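Local structure of ribokinase (Giardia lamblia, 6WHJ) at residues 12-16 with 145-149; 96-102 with 113-119. The protein probably catalyses the ATP- and magnesium-dependent phosphorylation of D-ribose at O-5 to give D-ribose 5-phosphate. All coordinates share one frame; numbering follows the deposited sequence.

Interaction 1: residues 12-16 with 145-149. With EDO (1,2-ethanediol), chain F.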
# COMPACT_ATOMS: atom_id res chain seq x y z
N ILE B 12 16.73 -15.65 11.56
CA ILE B 12 15.87 -14.99 12.53
C ILE B 12 15.48 -13.65 11.92
O ILE B 12 16.31 -12.73 11.85
CB ILE B 12 16.58 -14.79 13.87
CG1 ILE B 12 17.23 -16.10 14.35
CG2 ILE B 12 15.61 -14.28 14.90
CD1 ILE B 12 18.22 -15.91 15.50
N GLY B 13 14.23 -13.52 11.48
CA GLY B 13 13.82 -12.27 10.88
C GLY B 13 12.34 -12.21 10.55
O GLY B 13 11.52 -12.94 11.11
N SER B 14 12.02 -11.34 9.61
CA SER B 14 10.65 -10.92 9.40
C SER B 14 9.93 -11.73 8.34
O SER B 14 10.55 -12.29 7.42
CB SER B 14 10.62 -9.45 9.01
OG SER B 14 11.35 -9.29 7.81
N TYR B 15 8.61 -11.79 8.46
CA TYR B 15 7.72 -12.13 7.36
C TYR B 15 6.77 -10.96 7.16
O TYR B 15 6.13 -10.51 8.11
CB TYR B 15 6.91 -13.41 7.61
CG TYR B 15 5.85 -13.57 6.53
CD1 TYR B 15 6.20 -14.06 5.28
CD2 TYR B 15 4.55 -13.13 6.72
CE1 TYR B 15 5.27 -14.16 4.27
CE2 TYR B 15 3.60 -13.23 5.70
CZ TYR B 15 3.98 -13.74 4.47
OH TYR B 15 3.07 -13.86 3.44
N ASN B 16 6.69 -10.49 5.92
CA ASN B 16 5.74 -9.46 5.53
C ASN B 16 4.92 -9.97 4.35
O ASN B 16 5.47 -10.55 3.41
CB ASN B 16 6.44 -8.15 5.12
CG ASN B 16 7.26 -7.54 6.25
OD1 ASN B 16 6.80 -7.42 7.38
ND2 ASN B 16 8.48 -7.14 5.94
N CYS B 145 17.15 -6.37 9.27
CA CYS B 145 16.74 -5.19 10.02
C CYS B 145 15.24 -4.96 9.94
O CYS B 145 14.78 -3.81 9.94
CB CYS B 145 17.48 -3.95 9.50
SG CYS B 145 19.27 -3.98 9.75
N GLU B 146 14.44 -6.03 9.89
CA GLU B 146 13.00 -5.90 9.78
C GLU B 146 12.26 -6.47 10.99
O GLU B 146 11.08 -6.81 10.88
CB GLU B 146 12.50 -6.56 8.49
CG GLU B 146 12.84 -5.80 7.22
CD GLU B 146 12.23 -6.41 5.97
OE1 GLU B 146 11.77 -7.57 6.03
OE2 GLU B 146 12.22 -5.73 4.91
N ILE B 147 12.93 -6.60 12.14
CA ILE B 147 12.26 -6.78 13.42
C ILE B 147 12.63 -5.59 14.30
O ILE B 147 13.28 -4.65 13.83
CB ILE B 147 12.60 -8.13 14.10
CG1 ILE B 147 14.09 -8.20 14.47
CG2 ILE B 147 12.21 -9.31 13.20
CD1 ILE B 147 14.45 -9.38 15.37
N SER B 148 12.23 -5.62 15.56
CA SER B 148 12.41 -4.44 16.41
C SER B 148 13.87 -4.28 16.82
O SER B 148 14.59 -5.27 17.03
CB SER B 148 11.54 -4.54 17.65
OG SER B 148 12.31 -5.01 18.76
N PRO B 149 14.34 -3.03 16.95
CA PRO B 149 15.74 -2.81 17.38
C PRO B 149 16.08 -3.44 18.72
O PRO B 149 17.12 -4.10 18.84
CB PRO B 149 15.85 -1.28 17.44
CG PRO B 149 14.81 -0.79 16.49
CD PRO B 149 13.67 -1.76 16.61
C1 EDO F . 11.07 -6.53 1.98
O1 EDO F . 11.11 -5.31 2.73
C2 EDO F . 9.63 -6.89 1.62
O2 EDO F . 8.81 -6.67 2.77
O HOH W 1 14.74 -9.39 9.51
O HOH W 2 9.13 -5.73 9.30
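Ser14 and Glu146 meet side chain to side chain in the ribokinase-like alpha/beta fold of the PfkB family. Residues 12-16 link strand 9-12 of the large sheet to strand 16-22 of the small sheet. Residues 145-149 link strand 140-143 to helix 149-165. Both loops thus follow the C-terminal ends of neighbouring parallel strands.

The firm part is polar at one end and greasy at the other. Ser14 OG donates to Glu146 OE1 at 2.5 Å, using the anti lone pair of that oxygen. A chi1 of 60° sets Ser14 OG beside Glu146 CB. Glu146 CG lies beside its backbone N (chi1 -72°), and from there the straight chain carries the carboxylate past Ser14, where OE1 meets OG. Lys44 N also donates to Glu146 OE1, so two donors grip this buried oxygen. Farther along, Ile147 CG2 lies against the backbone of Gly13, 3.9 Å from Gly13 C. Helix 149-165 packs on Ile147 through Thr152 and Phe155.

The other side opens into the predicted sugar site, to which Asn16 and Glu146 both belong. Here the contact is loose. The Asn16 amide and the Glu146 carboxylate are turned 54° apart, and Asn16 ND2 is 3.3 Å from Glu146 OE1. A 1,2-ethanediol, probably from the crystallisation liquor, lies by both. Asn16 ND2 donates to its O2 at 3.2 Å. Its O1 comes very close to Glu146 OE2, but the length is doubtful. Asp18 also bonds the diol, consistent with a pocket that takes sugar hydroxyls.

Two waters fill in between the loops. Water 1 accepts weak bonds from Ser14 N and Glu146 N. Water 2 gives a weak bond to Asn16 OD1. Its firmer bond runs from water 2 O to Glu146 O, 2.7 Å long.

Interaction 2: residues 96-102 with 113-119; sequences APTGNAG and IVISEGA
Ala96 CB lies over the face of the Gly118-Ala119 peptide, 3.4 Å from Gly118 C. The other flat group is the Asn100 amide, which Ser116 meets at its oxygen end. Ser116 CB sits above the amide plane and beyond that end, 3.4 Å from Asn100 OD1. Asn100 CG lies between its backbone N and carbonyl carbon (chi1 61°), and a bond from Trp21 NE1 of the second subunit fixes OD1. Phe37 of that subunit packs on both Asn100 and Ser116. Val114 shares this face of the sheet and touches Val23 of the second subunit. The other face carries Ala101 and Ile115, with Ala101 CB 4.4 Å from Ile115 CG1. It looks toward Asp18 and Glu146 of the predicted sugar site.

Two hydrogen-bonded pairs knit the antiparallel strands. Asn100 N and O bond Ser116 O and N, and Gly102 N and O bond Val114 O and N. Beyond the strands the backbones stay close: Gly99 CA is 4.4 Å from Gly118 CA. Ala119 N then bonds Pro97 O at 2.8 Å.

Residues 113-115 pair in parallel with a strand of the second subunit. This beta hairpin therefore belongs to the small lid sheet that forms the dimer interface, as in other ribokinases.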
# COMPACT_ATOMS: atom_id res chain seq x y z
N ALA B 96 -0.33 -8.36 17.55
CA ALA B 96 -0.37 -7.60 16.32
C ALA B 96 -0.87 -8.48 15.18
O ALA B 96 -0.90 -9.71 15.31
CB ALA B 96 1.03 -7.06 15.98
N PRO B 97 -1.30 -7.89 14.07
CA PRO B 97 -1.51 -8.66 12.84
C PRO B 97 -0.18 -9.05 12.21
O PRO B 97 0.88 -8.53 12.57
CB PRO B 97 -2.29 -7.70 11.94
CG PRO B 97 -1.86 -6.36 12.40
CD PRO B 97 -1.71 -6.48 13.89
N THR B 98 -0.24 -9.99 11.27
CA THR B 98 0.92 -10.31 10.46
C THR B 98 1.46 -9.05 9.78
O THR B 98 0.69 -8.18 9.37
CB THR B 98 0.55 -11.36 9.41
OG1 THR B 98 0.21 -12.59 10.06
CG2 THR B 98 1.71 -11.62 8.43
N GLY B 99 2.78 -8.92 9.74
CA GLY B 99 3.38 -7.76 9.10
C GLY B 99 3.04 -7.68 7.62
O GLY B 99 2.78 -8.69 6.96
N ASN B 100 3.01 -6.46 7.10
CA ASN B 100 2.82 -6.26 5.67
C ASN B 100 3.68 -5.10 5.18
O ASN B 100 4.33 -4.39 5.96
CB ASN B 100 1.35 -6.03 5.27
CG ASN B 100 0.72 -4.80 5.90
OD1 ASN B 100 1.37 -3.77 6.09
ND2 ASN B 100 -0.58 -4.86 6.10
N ALA B 101 3.67 -4.93 3.87
CA ALA B 101 4.32 -3.81 3.19
C ALA B 101 3.41 -3.30 2.09
O ALA B 101 2.88 -4.10 1.30
CB ALA B 101 5.68 -4.24 2.61
N GLY B 102 3.24 -1.98 2.02
CA GLY B 102 2.52 -1.35 0.94
C GLY B 102 3.52 -0.78 -0.04
O GLY B 102 4.29 0.13 0.29
N ILE B 113 8.44 1.59 -0.46
CA ILE B 113 8.05 0.53 0.45
C ILE B 113 7.78 1.14 1.82
O ILE B 113 8.63 1.85 2.37
CB ILE B 113 9.13 -0.56 0.57
CG1 ILE B 113 9.47 -1.12 -0.81
CG2 ILE B 113 8.65 -1.68 1.46
CD1 ILE B 113 10.51 -2.20 -0.78
N VAL B 114 6.60 0.86 2.36
CA VAL B 114 6.25 1.18 3.73
C VAL B 114 5.92 -0.13 4.43
O VAL B 114 5.01 -0.85 4.02
CB VAL B 114 5.06 2.15 3.82
CG1 VAL B 114 4.76 2.44 5.29
CG2 VAL B 114 5.34 3.42 3.08
N ILE B 115 6.67 -0.43 5.49
CA ILE B 115 6.49 -1.65 6.26
C ILE B 115 5.68 -1.34 7.51
O ILE B 115 5.99 -0.39 8.24
CB ILE B 115 7.85 -2.28 6.63
CG1 ILE B 115 8.66 -2.55 5.36
CG2 ILE B 115 7.64 -3.53 7.44
CD1 ILE B 115 10.01 -3.17 5.62
N SER B 116 4.67 -2.16 7.77
CA SER B 116 3.98 -2.19 9.05
C SER B 116 4.46 -3.48 9.70
O SER B 116 4.00 -4.57 9.34
CB SER B 116 2.46 -2.18 8.89
OG SER B 116 1.80 -2.23 10.15
N GLU B 117 5.41 -3.35 10.63
CA GLU B 117 6.11 -4.52 11.14
C GLU B 117 5.14 -5.49 11.80
O GLU B 117 5.28 -6.71 11.65
CB GLU B 117 7.23 -4.09 12.08
CG GLU B 117 6.80 -3.59 13.41
CD GLU B 117 7.96 -3.48 14.39
OE1 GLU B 117 9.11 -3.79 13.99
OE2 GLU B 117 7.70 -3.11 15.56
N GLY B 118 4.12 -4.97 12.48
CA GLY B 118 3.10 -5.85 13.05
C GLY B 118 3.73 -6.89 13.96
O GLY B 118 4.55 -6.57 14.84
N ALA B 119 3.37 -8.15 13.72
CA ALA B 119 3.81 -9.23 14.59
C ALA B 119 5.32 -9.44 14.55
O ALA B 119 5.86 -10.12 15.44
CB ALA B 119 3.09 -10.53 14.22
O HOH W 3 0.69 -5.25 10.07

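Overall arrangement
Interaction 2 is nested in the chain loop closed by interaction 1, and their centres are 10 Å apart. The two also touch. Glu146 OE2 lies 3.5 Å from Ile115 CD1, and Tyr15 CD2 lies 3.6 Å from Thr98 CG2. Asn16 OD1 packs on the Gly99-Asn100 peptide, 3.8 Å from Gly99 C. Interaction 1 would give the polar floor of the predicted sugar site, and the Ile115 face of interaction 2 would add an apolar wall from the lid. The bound 1,2-ethanediol lies beside both, with the Ile115 side chain about 4 Å away. The side chain of Glu146 is about 7 Å from the side chain of Asp274, the predicted proton acceptor.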